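Local coordinates for amino acid adenylation domain-containing protein (Bacillus stratosphericus LAMA 585, PDB 6ULY) that probably activates a branched keto acid as its acyl adenylate, as the first adenylation domain of a keto acid-selecting nonribosomal peptide synthetase making depsipeptides, at residues Thr17-Leu22 against Thr163-Ala168; Val71-Ser76 against Phe93-Val98; Ala169-Val174 against Ser192-Leu197; Ala198-Thr203 against His231-Tyr236; Pro388-Arg393 against Lys413-Met418. All blocks are in the same frame, centred on the assembly; numbering follows the deposited sequence.

Contact 1. Residues Thr17-Leu22 against Thr163-Ala168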
# COMPACT_ATOMS: atom_id res chain seq x y z
N THR A 17 -21.53 -4.61 27.84
CA THR A 17 -21.67 -3.64 26.77
C THR A 17 -21.26 -2.27 27.29
O THR A 17 -21.18 -2.04 28.50
CB THR A 17 -23.10 -3.59 26.23
OG1 THR A 17 -23.20 -2.58 25.22
CG2 THR A 17 -24.10 -3.27 27.34
N LEU A 18 -21.01 -1.34 26.36
CA LEU A 18 -20.62 0.00 26.77
C LEU A 18 -21.77 0.76 27.42
O LEU A 18 -21.53 1.67 28.21
CB LEU A 18 -20.08 0.80 25.58
CG LEU A 18 -18.70 0.39 25.03
CD1 LEU A 18 -18.20 1.46 24.08
CD2 LEU A 18 -17.67 0.13 26.12
N GLN A 19 -23.02 0.39 27.11
CA GLN A 19 -24.15 0.98 27.81
C GLN A 19 -24.07 0.71 29.31
O GLN A 19 -24.32 1.60 30.13
CB GLN A 19 -25.46 0.44 27.24
CG GLN A 19 -25.79 0.96 25.85
CD GLN A 19 -27.05 0.33 25.28
OE1 GLN A 19 -27.89 -0.19 26.02
NE2 GLN A 19 -27.18 0.36 23.96
N ASP A 20 -23.72 -0.53 29.68
CA ASP A 20 -23.57 -0.85 31.10
C ASP A 20 -22.40 -0.10 31.72
O ASP A 20 -22.44 0.22 32.91
CB ASP A 20 -23.38 -2.37 31.27
CG ASP A 20 -24.50 -3.18 30.63
OD1 ASP A 20 -25.62 -2.64 30.47
OD2 ASP A 20 -24.25 -4.35 30.29
N VAL A 21 -21.36 0.19 30.94
CA VAL A 21 -20.24 0.98 31.46
C VAL A 21 -20.73 2.38 31.84
O VAL A 21 -20.44 2.88 32.93
CB VAL A 21 -19.10 1.04 30.42
CG1 VAL A 21 -18.04 2.04 30.85
CG2 VAL A 21 -18.48 -0.34 30.21
N LEU A 22 -21.50 3.00 30.94
CA LEU A 22 -22.00 4.35 31.20
C LEU A 22 -22.98 4.36 32.36
O LEU A 22 -22.97 5.29 33.18
CB LEU A 22 -22.65 4.90 29.94
CG LEU A 22 -23.14 6.35 30.00
CD1 LEU A 22 -21.99 7.30 30.30
CD2 LEU A 22 -23.82 6.74 28.70
N THR A 163 -34.59 8.38 26.39
CA THR A 163 -34.18 7.40 27.40
C THR A 163 -34.30 5.96 26.91
O THR A 163 -34.05 5.04 27.69
CB THR A 163 -35.03 7.57 28.66
OG1 THR A 163 -36.40 7.30 28.35
CG2 THR A 163 -34.90 8.99 29.21
N ALA A 164 -34.68 5.75 25.65
CA ALA A 164 -34.87 4.40 25.11
C ALA A 164 -33.57 3.95 24.46
O ALA A 164 -33.35 4.14 23.26
CB ALA A 164 -36.03 4.38 24.14
N ALA A 165 -32.69 3.33 25.25
CA ALA A 165 -31.42 2.84 24.74
C ALA A 165 -31.62 1.53 23.99
O ALA A 165 -32.24 0.60 24.51
CB ALA A 165 -30.42 2.65 25.88
N HIS A 166 -31.10 1.46 22.77
CA HIS A 166 -31.17 0.23 22.00
C HIS A 166 -30.49 -0.89 22.77
O HIS A 166 -29.35 -0.72 23.22
CB HIS A 166 -30.51 0.42 20.64
CG HIS A 166 -30.53 -0.80 19.78
ND1 HIS A 166 -29.55 -1.77 19.82
CD2 HIS A 166 -31.42 -1.21 18.84
CE1 HIS A 166 -29.83 -2.72 18.95
NE2 HIS A 166 -30.96 -2.40 18.34
N PRO A 167 -31.13 -2.05 22.93
CA PRO A 167 -30.48 -3.15 23.65
C PRO A 167 -29.36 -3.74 22.80
O PRO A 167 -29.61 -4.25 21.71
CB PRO A 167 -31.62 -4.15 23.88
CG PRO A 167 -32.50 -3.95 22.70
CD PRO A 167 -32.40 -2.48 22.32
N ALA A 168 -28.13 -3.64 23.29
CA ALA A 168 -26.96 -4.07 22.55
C ALA A 168 -26.47 -5.42 23.06
O ALA A 168 -26.62 -5.75 24.24
CB ALA A 168 -25.84 -3.04 22.65

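Contact 2. Residues Val71-Ser76 against Phe93-Val98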
# COMPACT_ATOMS: atom_id res chain seq x y z
N VAL A 71 -21.85 6.33 11.76
CA VAL A 71 -21.86 7.78 11.93
C VAL A 71 -20.43 8.28 11.82
O VAL A 71 -19.55 7.78 12.53
CB VAL A 71 -22.48 8.19 13.28
CG1 VAL A 71 -22.50 9.71 13.40
CG2 VAL A 71 -23.87 7.61 13.43
N PHE A 72 -20.21 9.26 10.96
CA PHE A 72 -18.87 9.74 10.63
C PHE A 72 -18.53 10.92 11.53
O PHE A 72 -19.11 12.00 11.38
CB PHE A 72 -18.80 10.11 9.15
CG PHE A 72 -17.42 10.05 8.57
CD1 PHE A 72 -16.99 8.92 7.92
CD2 PHE A 72 -16.56 11.13 8.68
CE1 PHE A 72 -15.72 8.85 7.38
CE2 PHE A 72 -15.28 11.07 8.13
CZ PHE A 72 -14.87 9.93 7.48
N PHE A 73 -17.59 10.72 12.45
CA PHE A 73 -17.22 11.76 13.39
C PHE A 73 -16.18 12.70 12.79
O PHE A 73 -15.16 12.25 12.26
CB PHE A 73 -16.68 11.15 14.69
CG PHE A 73 -17.74 10.63 15.62
CD1 PHE A 73 -19.00 10.29 15.14
CD2 PHE A 73 -17.48 10.49 16.97
CE1 PHE A 73 -19.97 9.82 16.00
CE2 PHE A 73 -18.45 10.02 17.83
CZ PHE A 73 -19.70 9.68 17.35
N GLN A 74 -16.42 14.01 12.91
CA GLN A 74 -15.50 15.05 12.46
C GLN A 74 -15.57 16.17 13.50
O GLN A 74 -16.33 17.12 13.35
CB GLN A 74 -15.85 15.55 11.06
CG GLN A 74 -15.45 14.59 9.95
CD GLN A 74 -13.95 14.55 9.74
OE1 GLN A 74 -13.41 15.28 8.90
NE2 GLN A 74 -13.26 13.71 10.50
N PHE A 75 -14.77 16.04 14.55
CA PHE A 75 -14.87 16.89 15.73
C PHE A 75 -13.56 17.61 16.00
O PHE A 75 -12.48 17.07 15.76
CB PHE A 75 -15.26 16.08 16.97
CG PHE A 75 -16.69 15.62 16.96
CD1 PHE A 75 -17.71 16.51 17.25
CD2 PHE A 75 -17.01 14.31 16.65
CE1 PHE A 75 -19.03 16.09 17.23
CE2 PHE A 75 -18.32 13.89 16.63
CZ PHE A 75 -19.33 14.78 16.93
N SER A 76 -13.69 18.85 16.48
CA SER A 76 -12.61 19.56 17.14
C SER A 76 -12.81 19.67 18.64
O SER A 76 -11.83 19.91 19.36
CB SER A 76 -12.47 20.97 16.55
OG SER A 76 -13.66 21.72 16.73
N PHE A 93 -25.84 3.03 17.24
CA PHE A 93 -25.14 3.55 16.09
C PHE A 93 -23.65 3.28 16.26
O PHE A 93 -23.14 3.16 17.38
CB PHE A 93 -25.39 5.05 15.95
CG PHE A 93 -26.83 5.45 16.16
CD1 PHE A 93 -27.86 4.68 15.62
CD2 PHE A 93 -27.16 6.57 16.91
CE1 PHE A 93 -29.18 5.03 15.81
CE2 PHE A 93 -28.48 6.92 17.10
CZ PHE A 93 -29.49 6.16 16.56
N VAL A 94 -22.96 3.17 15.13
CA VAL A 94 -21.54 2.81 15.11
C VAL A 94 -20.72 4.04 14.75
O VAL A 94 -20.66 4.43 13.57
CB VAL A 94 -21.27 1.67 14.12
CG1 VAL A 94 -19.85 1.18 14.27
CG2 VAL A 94 -22.25 0.53 14.32
N PRO A 95 -20.04 4.67 15.71
CA PRO A 95 -19.19 5.81 15.37
C PRO A 95 -18.01 5.39 14.52
O PRO A 95 -17.46 4.30 14.68
CB PRO A 95 -18.72 6.33 16.73
CG PRO A 95 -19.67 5.76 17.71
CD PRO A 95 -20.07 4.44 17.16
N THR A 96 -17.61 6.28 13.62
CA THR A 96 -16.39 6.14 12.84
C THR A 96 -15.40 7.17 13.36
O THR A 96 -15.50 8.36 13.03
CB THR A 96 -16.67 6.32 11.36
OG1 THR A 96 -17.74 5.44 10.97
CG2 THR A 96 -15.43 6.01 10.54
N LEU A 97 -14.44 6.72 14.16
CA LEU A 97 -13.48 7.61 14.80
C LEU A 97 -12.38 7.93 13.80
O LEU A 97 -11.58 7.06 13.43
CB LEU A 97 -12.91 6.96 16.05
CG LEU A 97 -13.94 6.37 17.03
CD1 LEU A 97 -13.25 5.90 18.30
CD2 LEU A 97 -15.02 7.39 17.35
N VAL A 98 -12.34 9.18 13.35
CA VAL A 98 -11.28 9.66 12.46
C VAL A 98 -11.09 11.15 12.70
O VAL A 98 -12.07 11.91 12.81
CB VAL A 98 -11.59 9.36 10.98
CG1 VAL A 98 -12.91 9.98 10.57
CG2 VAL A 98 -10.45 9.85 10.08

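Contact 3. Residues Ala169-Val174 against Ser192-Leu197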
# COMPACT_ATOMS: atom_id res chain seq x y z
N ALA A 169 -25.89 -6.19 22.15
CA ALA A 169 -25.25 -7.46 22.44
C ALA A 169 -23.73 -7.30 22.44
O ALA A 169 -23.20 -6.52 21.64
CB ALA A 169 -25.65 -8.52 21.41
N PRO A 170 -23.01 -8.01 23.31
CA PRO A 170 -21.55 -7.85 23.37
C PRO A 170 -20.85 -7.93 22.02
O PRO A 170 -19.83 -7.26 21.82
CB PRO A 170 -21.12 -9.00 24.29
CG PRO A 170 -22.28 -9.18 25.21
CD PRO A 170 -23.51 -8.91 24.38
N ASP A 171 -21.36 -8.73 21.08
CA ASP A 171 -20.69 -8.89 19.80
C ASP A 171 -21.12 -7.86 18.77
O ASP A 171 -20.55 -7.82 17.67
CB ASP A 171 -20.95 -10.30 19.25
CG ASP A 171 -20.27 -11.37 20.07
OD1 ASP A 171 -19.04 -11.26 20.29
OD2 ASP A 171 -20.96 -12.31 20.52
N ASP A 172 -22.11 -7.02 19.08
CA ASP A 172 -22.45 -5.91 18.21
C ASP A 172 -21.22 -5.04 17.98
O ASP A 172 -20.40 -4.84 18.87
CB ASP A 172 -23.58 -5.07 18.82
CG ASP A 172 -24.90 -5.81 18.85
OD1 ASP A 172 -24.99 -6.92 18.27
OD2 ASP A 172 -25.86 -5.28 19.46
N SER A 173 -21.09 -4.52 16.76
CA SER A 173 -20.05 -3.54 16.48
C SER A 173 -20.30 -2.27 17.28
O SER A 173 -21.42 -1.74 17.29
CB SER A 173 -20.02 -3.22 14.99
OG SER A 173 -19.64 -4.36 14.23
N VAL A 174 -19.27 -1.77 17.95
CA VAL A 174 -19.40 -0.61 18.81
C VAL A 174 -18.84 0.65 18.16
O VAL A 174 -19.39 1.74 18.35
CB VAL A 174 -18.72 -0.87 20.18
CG1 VAL A 174 -17.21 -1.02 20.03
CG2 VAL A 174 -19.08 0.23 21.18
N SER A 192 -16.06 -4.59 18.36
CA SER A 192 -17.27 -4.93 19.09
C SER A 192 -17.12 -4.50 20.54
O SER A 192 -16.02 -4.17 21.01
CB SER A 192 -17.54 -6.43 19.01
OG SER A 192 -16.60 -7.14 19.79
N HIS A 193 -18.24 -4.50 21.27
CA HIS A 193 -18.18 -4.25 22.70
C HIS A 193 -17.24 -5.25 23.38
O HIS A 193 -16.48 -4.88 24.29
CB HIS A 193 -19.57 -4.35 23.33
CG HIS A 193 -20.58 -3.41 22.73
ND1 HIS A 193 -20.86 -2.17 23.27
CD2 HIS A 193 -21.39 -3.55 21.66
CE1 HIS A 193 -21.79 -1.58 22.55
NE2 HIS A 193 -22.13 -2.39 21.56
N ARG A 194 -17.28 -6.51 22.94
CA ARG A 194 -16.50 -7.56 23.60
C ARG A 194 -15.00 -7.33 23.43
O ARG A 194 -14.24 -7.43 24.40
CB ARG A 194 -16.90 -8.92 23.03
CG ARG A 194 -16.34 -10.10 23.82
CD ARG A 194 -16.62 -11.44 23.14
NE ARG A 194 -18.04 -11.69 22.94
CZ ARG A 194 -18.87 -12.14 23.89
NH1 ARG A 194 -18.42 -12.37 25.11
NH2 ARG A 194 -20.15 -12.34 23.60
N SER A 195 -14.56 -7.03 22.21
CA SER A 195 -13.13 -6.86 21.98
C SER A 195 -12.60 -5.63 22.70
O SER A 195 -11.51 -5.67 23.30
CB SER A 195 -12.84 -6.77 20.48
OG SER A 195 -13.62 -5.77 19.84
N VAL A 196 -13.34 -4.53 22.68
CA VAL A 196 -12.91 -3.33 23.39
C VAL A 196 -12.88 -3.58 24.89
O VAL A 196 -11.86 -3.34 25.55
CB VAL A 196 -13.82 -2.14 23.02
CG1 VAL A 196 -13.49 -0.94 23.87
CG2 VAL A 196 -13.68 -1.81 21.53
N LEU A 197 -13.98 -4.09 25.44
CA LEU A 197 -14.04 -4.30 26.88
C LEU A 197 -13.00 -5.30 27.35
O LEU A 197 -12.51 -5.21 28.48
CB LEU A 197 -15.43 -4.78 27.29
CG LEU A 197 -16.51 -3.70 27.33
CD1 LEU A 197 -17.87 -4.33 27.58
CD2 LEU A 197 -16.20 -2.68 28.41

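Contact 4. Residues Ala198-Thr203 against His231-Tyr236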
# COMPACT_ATOMS: atom_id res chain seq x y z
N ALA A 198 -12.65 -6.27 26.50
CA ALA A 198 -11.61 -7.22 26.86
C ALA A 198 -10.27 -6.52 27.03
O ALA A 198 -9.50 -6.84 27.95
CB ALA A 198 -11.50 -8.32 25.80
N ASN A 199 -9.96 -5.57 26.15
CA ASN A 199 -8.75 -4.78 26.32
C ASN A 199 -8.85 -3.89 27.55
O ASN A 199 -7.90 -3.77 28.32
CB ASN A 199 -8.50 -3.93 25.07
CG ASN A 199 -7.21 -3.14 25.16
OD1 ASN A 199 -7.10 -2.18 25.91
ND2 ASN A 199 -6.22 -3.56 24.39
N VAL A 200 -10.01 -3.26 27.76
CA VAL A 200 -10.20 -2.42 28.93
C VAL A 200 -9.97 -3.23 30.20
O VAL A 200 -9.21 -2.83 31.09
CB VAL A 200 -11.60 -1.78 28.91
CG1 VAL A 200 -11.98 -1.31 30.30
CG2 VAL A 200 -11.65 -0.63 27.91
N LYS A 201 -10.61 -4.40 30.30
CA LYS A 201 -10.50 -5.21 31.51
C LYS A 201 -9.08 -5.73 31.68
O LYS A 201 -8.56 -5.76 32.80
CB LYS A 201 -11.51 -6.35 31.46
CG LYS A 201 -12.95 -5.86 31.49
CD LYS A 201 -13.95 -6.98 31.27
CE LYS A 201 -15.37 -6.45 31.38
NZ LYS A 201 -16.39 -7.50 31.09
N GLY A 202 -8.44 -6.16 30.59
CA GLY A 202 -7.05 -6.55 30.68
C GLY A 202 -6.16 -5.39 31.10
O GLY A 202 -5.26 -5.55 31.93
N THR A 203 -6.40 -4.21 30.53
CA THR A 203 -5.59 -3.04 30.86
C THR A 203 -5.77 -2.64 32.32
O THR A 203 -4.80 -2.31 33.01
CB THR A 203 -5.94 -1.88 29.93
OG1 THR A 203 -5.48 -2.17 28.60
CG2 THR A 203 -5.31 -0.57 30.41
N HIS A 231 -10.05 6.87 27.64
CA HIS A 231 -11.44 7.29 27.84
C HIS A 231 -12.30 6.12 28.33
O HIS A 231 -12.96 6.23 29.37
CB HIS A 231 -12.00 7.88 26.55
CG HIS A 231 -13.45 8.26 26.65
ND1 HIS A 231 -13.93 9.11 27.62
CD2 HIS A 231 -14.52 7.89 25.90
CE1 HIS A 231 -15.24 9.26 27.46
NE2 HIS A 231 -15.62 8.53 26.43
N LEU A 232 -12.30 5.00 27.60
CA LEU A 232 -13.17 3.89 27.99
C LEU A 232 -12.67 3.21 29.26
O LEU A 232 -13.47 2.80 30.10
CB LEU A 232 -13.30 2.89 26.85
CG LEU A 232 -14.15 3.35 25.66
CD1 LEU A 232 -14.18 2.27 24.59
CD2 LEU A 232 -15.56 3.73 26.09
N VAL A 233 -11.35 3.09 29.41
CA VAL A 233 -10.81 2.59 30.68
C VAL A 233 -11.28 3.46 31.83
O VAL A 233 -11.61 2.97 32.92
CB VAL A 233 -9.28 2.52 30.61
CG1 VAL A 233 -8.69 2.49 32.02
CG2 VAL A 233 -8.83 1.30 29.83
N ASN A 234 -11.33 4.78 31.61
CA ASN A 234 -11.71 5.70 32.67
C ASN A 234 -13.19 5.56 33.02
O ASN A 234 -13.55 5.50 34.20
CB ASN A 234 -11.39 7.14 32.26
CG ASN A 234 -9.90 7.39 32.15
OD1 ASN A 234 -9.10 6.81 32.89
ND2 ASN A 234 -9.52 8.27 31.23
N VAL A 235 -14.06 5.51 32.01
CA VAL A 235 -15.48 5.33 32.27
C VAL A 235 -15.74 3.98 32.93
O VAL A 235 -16.57 3.86 33.83
CB VAL A 235 -16.30 5.49 30.97
CG1 VAL A 235 -17.79 5.47 31.27
CG2 VAL A 235 -15.93 6.78 30.26
N TYR A 236 -15.02 2.94 32.49
CA TYR A 236 -15.21 1.61 33.06
C TYR A 236 -14.84 1.58 34.53
O TYR A 236 -15.54 0.96 35.35
CB TYR A 236 -14.37 0.58 32.28
CG TYR A 236 -14.50 -0.83 32.82
CD1 TYR A 236 -13.60 -1.32 33.76
CD2 TYR A 236 -15.53 -1.66 32.39
CE1 TYR A 236 -13.72 -2.61 34.25
CE2 TYR A 236 -15.66 -2.95 32.88
CZ TYR A 236 -14.75 -3.42 33.81
OH TYR A 236 -14.88 -4.71 34.29

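Contact 5. Residues Pro388-Arg393 against Lys413-Met418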
# COMPACT_ATOMS: atom_id res chain seq x y z
N PRO A 388 -3.57 -9.60 30.78
CA PRO A 388 -4.38 -10.82 30.85
C PRO A 388 -5.21 -11.01 29.59
O PRO A 388 -5.76 -10.06 29.03
CB PRO A 388 -5.26 -10.59 32.08
CG PRO A 388 -4.47 -9.68 32.94
CD PRO A 388 -3.67 -8.80 32.01
N GLY A 389 -5.29 -12.26 29.13
CA GLY A 389 -6.07 -12.63 27.98
C GLY A 389 -5.31 -12.66 26.67
O GLY A 389 -5.78 -13.27 25.71
N ILE A 390 -4.15 -12.01 26.61
CA ILE A 390 -3.39 -11.87 25.38
C ILE A 390 -2.26 -12.88 25.36
O ILE A 390 -1.59 -13.11 26.38
CB ILE A 390 -2.84 -10.44 25.23
CG1 ILE A 390 -3.98 -9.42 25.12
CG2 ILE A 390 -1.90 -10.35 24.04
CD1 ILE A 390 -4.66 -9.39 23.78
N THR A 391 -2.04 -13.51 24.21
CA THR A 391 -0.85 -14.30 23.95
C THR A 391 -0.08 -13.64 22.82
O THR A 391 -0.66 -13.25 21.81
CB THR A 391 -1.20 -15.75 23.58
OG1 THR A 391 -2.14 -16.29 24.52
CG2 THR A 391 0.05 -16.60 23.60
N ILE A 392 1.23 -13.49 23.02
CA ILE A 392 2.12 -12.97 22.00
C ILE A 392 3.08 -14.08 21.60
O ILE A 392 3.48 -14.90 22.43
CB ILE A 392 2.90 -11.73 22.49
CG1 ILE A 392 1.93 -10.72 23.10
CG2 ILE A 392 3.69 -11.12 21.34
CD1 ILE A 392 2.60 -9.48 23.60
N ARG A 393 3.45 -14.10 20.32
CA ARG A 393 4.49 -15.00 19.86
C ARG A 393 5.31 -14.29 18.79
O ARG A 393 4.86 -13.32 18.17
CB ARG A 393 3.93 -16.33 19.33
CG ARG A 393 3.26 -16.24 17.96
CD ARG A 393 2.93 -17.64 17.43
NE ARG A 393 2.36 -17.60 16.09
CZ ARG A 393 1.98 -18.68 15.40
NH1 ARG A 393 2.10 -19.89 15.93
NH2 ARG A 393 1.47 -18.54 14.19
N LYS A 413 -2.54 -13.13 19.81
CA LYS A 413 -3.78 -13.87 19.96
C LYS A 413 -4.48 -13.40 21.23
O LYS A 413 -3.84 -13.22 22.27
CB LYS A 413 -3.53 -15.38 20.05
CG LYS A 413 -4.81 -16.23 20.02
CD LYS A 413 -4.62 -17.62 20.65
CE LYS A 413 -3.36 -18.30 20.19
NZ LYS A 413 -3.31 -19.73 20.61
N GLY A 414 -5.79 -13.19 21.14
CA GLY A 414 -6.56 -12.82 22.30
C GLY A 414 -7.96 -12.37 21.98
O GLY A 414 -8.41 -12.40 20.83
N PRO A 415 -8.69 -11.94 23.02
CA PRO A 415 -10.08 -11.52 22.84
C PRO A 415 -10.26 -10.06 22.47
O PRO A 415 -11.41 -9.62 22.36
CB PRO A 415 -10.66 -11.79 24.23
CG PRO A 415 -9.52 -11.49 25.16
CD PRO A 415 -8.27 -11.91 24.43
N THR A 416 -9.18 -9.30 22.28
CA THR A 416 -9.27 -7.88 21.99
C THR A 416 -9.21 -7.58 20.50
O THR A 416 -9.23 -6.40 20.11
CB THR A 416 -8.15 -7.12 22.70
OG1 THR A 416 -6.90 -7.39 22.05
CG2 THR A 416 -8.04 -7.55 24.16
N THR A 417 -9.12 -8.60 19.66
CA THR A 417 -8.92 -8.39 18.23
C THR A 417 -10.20 -7.88 17.58
O THR A 417 -11.31 -8.29 17.93
CB THR A 417 -8.47 -9.69 17.56
OG1 THR A 417 -7.20 -10.09 18.10
CG2 THR A 417 -8.32 -9.51 16.07
N MET A 418 -10.03 -6.97 16.62
CA MET A 418 -11.15 -6.43 15.86
C MET A 418 -11.93 -7.54 15.17
O MET A 418 -11.44 -8.66 14.97
CB MET A 418 -10.63 -5.46 14.79
CG MET A 418 -9.63 -6.10 13.84
SD MET A 418 -9.31 -5.15 12.35
CE MET A 418 -8.17 -6.23 11.51
O HOH W 1 -4.57 -15.67 24.24

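Contact 1. Residues Thr17-Leu22 against Thr163-Ala168
Thr17 and Ala168 mark the closest backbone approach, their CA atoms 6.8 Å apart, where an irregular loop passes the first turn of helix 18-26. Thr17 holds the N-cap position of that helix, and segment 163-168 belongs to the long connection between strands 150-152 and 173-178. The reach across is made mainly by Gln19. With its chain extended beyond CG, the side chain carries its amide out to the loop, where NE2 donates to the backbone oxygen of His166. The N-H points almost straight at that oxygen (166°), which lies in the plane of the glutamine amide, and the nitrogen sits nearly in line with the His166 carbonyl bond. The modelled separation of 2.5 Å between Gln19 NE2 and His166 O is short, and its exact value is doubtful. On the other branch of the amide, Gln19 OE1 rests 3.8 Å from Ala165 CB. The methyl group of Ala168 lies beside two polar atoms: its CB is 3.7 Å from Thr17 OG1 and 3.9 Å from Gln19 NE2. Rotation about chi1 (177°) sets the Thr17 hydroxyl opposite its own backbone nitrogen and turns it to this methyl. Beyond the pair, Gln19 NE2 also bonds to Val89 O in helix 78-91, and His166 makes a backbone hydrogen bond with Leu90. One amide nitrogen thus serves carbonyls from two parts of the chain, so this surface contact depends on directional polar bonding, with small methyl groups packed around it, and joins helix 18-26, helix 78-91 and the loop.

Contact 2. Residues Val71-Ser76 against Phe93-Val98
Phe73 lays its ring over Pro95, the side chains running side by side on neighbouring parallel strands. Its CB starts 3.5 Å from Thr96 O, the oxygen that also accepts the Phe73 backbone N-H. With CG opposite the carbonyl carbon (chi1 -78°), the ring runs across strand 94-97: CD2 comes 4.0 Å from Leu97 CD2, while CE1 and CE2 flank Pro95 CB. At the tip, CZ closes to 3.5 Å from Pro95 CB, which stands over one face of the ring in a CH-pi contact. Phe75 CE2 covers the opposite face, and Val71 CG1 lies at the edge. Strands 70-74 and 94-97 are the two arms of a beta-alpha-beta crossover, with helix 78-91 between them; Cys88 of that helix touches both Phe73 and Pro95. The strands are stitched by Val71 N to Val94 O (2.9 Å) and Thr96 N to Val71 O (2.7 Å), the second nearly in line with its carbonyl. From the other face of the sheet, Phe72 CE2 meets Val98 CG1 at 3.6 Å, both side chains touching Leu114 of helix 109-120. Next along the chain, the bent Gln74 side chain brings NE2 back to Phe73 O (3.0 Å), meeting a lone pair in the carbonyl plane, while its OE1 bonds to Tyr104 OH.

Contact 3. Residues Ala169-Val174 against Ser192-Leu197
Pro170 O and Asp172 O take up two backbone N-H groups at the start of helix 193-207: Arg194 N reaches Pro170 O at 2.9 Å, and His193 N meets Asp172 O at 3.2 Å, almost in line with the carbonyl. Both acceptors lie in or at the end of the type I turn 169-172. Asp172 also closes this turn through its side chain, OD2 accepting from Ala169 N (2.8 Å). The helix caps itself by a capping box, with Ser195 N bonded to Ser192 OG and Ser192 N to Ser195 OG. Outside it, Arg194 grips Asp171 side-on. NE gives a nearly straight bond (176°) to OD1 at 2.9 Å and NH2 serves OD2 at 3.2 Å; the carboxylate is turned 41° from the guanidinium, so its oxygens are met from above their plane. Pro170 CB covers one guanidinium face. The His193 ring lies under Val174 CG2, a CH-pi contact 3.8 Å from the centroid, and its ND1 probably accepts from Leu18 N. Ser173 and Ser192 form an antiparallel non-hydrogen-bonded pair, joining strands 173-178 and 188-192 just where the latter runs into helix 193-207, which packs on helices 18-26 and 224-237.

Contact 4. Residues Ala198-Thr203 against His231-Tyr236
Val200 is the bump of this interface, pressed into a hollow walled by Leu232, Val233 and Tyr236 of the other helix. The segments cross at -70° with their axes 9.5 Å apart, and the valine stands at the crossing, where its CA comes within 5.3 Å of Val233 CA. Its two methyls divide the hollow. CG1 lies against the root of the tyrosine, 3.6 Å from Tyr236 CG, while CG2 fits between Leu232 CB (4.0 Å) and Val233 CG2 (3.9 Å). Val200 and Val233 point in opposite senses and pass alongside one another, and beyond them Thr203 CG2 touches Val233 CG2 at 4.0 Å. On the other flank Tyr236, its CG opposite the backbone nitrogen (chi1 179°), swings its ring out to the extended Lys201, which crosses it at about a right angle. Lys201 CE comes 3.4 Å from Tyr236 OH, with CG nearby, so methylenes of the lysine wall in the end of the ring. Helix 224-237 also packs on helices 18-26 and 78-91, Leu232 touching both. All the contacts across the crossing are made by carbon groups and the tyrosine hydroxyl, while Lys201 NZ is satisfied elsewhere by the carbonyls of Val11, Gln13 and Ala15, which would help offset burying its charge.

Contact 5. Residues Pro388-Arg393 against Lys413-Met418
Thr391 and Lys413 form an antiparallel hydrogen-bonded pair in the five-stranded sheet of the domain, at the end of strand 408-413, where the chain turns out of the sheet. Thr391 N to Lys413 O and Lys413 N to Thr391 O are both 2.7 Å and both almost straight (178°). Lys413 O receives the amide nearly in line with its carbonyl and also faces Ile390 CA. From the pair the chains diverge. Gly389, whose backbone turn suits a glycine, places its O 3.1 Å from Pro415 CD. Ile390 fills the fork: its chi1 and chi2 (-64° and -75°) fold CD1 across Gly414 CA at 4.2 Å and on to Thr416 OG1 at 3.5 Å, the two side chains crossing at about a right angle. That hydroxyl's hydrogen bond is made to Ile336 O, and Thr416 is further packed against Ala198 and Asn199 of helix 193-207. Trp437 covers the side chains of Thr391 and Lys413, while backbone bonds from Ile390 to Gly6 and from Ile392 to Ser4 join this strand, on its other side, to strand 3-5 and the residue after it. A bound water bridges the diverging chains, donating to Gly389 O and Lys413 O at 3.1 and 3.2 Å and hydrogen-bonded to Thr391 OG1.

How the contacts relate
Helix 193-207 links much of the set: contact 3 uses its start, contact 4 its next turns, and contact 5 lies along it, with Thr416 CG2 3.4 Å from Asn199 N. Contact 1 joins this core through Leu18, whose CD1 is 3.3 Å from Val174 CG2, and through Val21, packed on Val235. Contacts 2 and 3 share a sheet, Pro95 meeting Val174 across neighbouring strands. The bound keto acyl adenylate is nearest to contact 4, about 8 Å from the Thr203 side chain, and about 10 Å from Thr416 in contact 5. Leu97 and Val196 are about 11 and 12 Å away, while contact 1 sits at the periphery, its centre about 27 Å from the chain's centre.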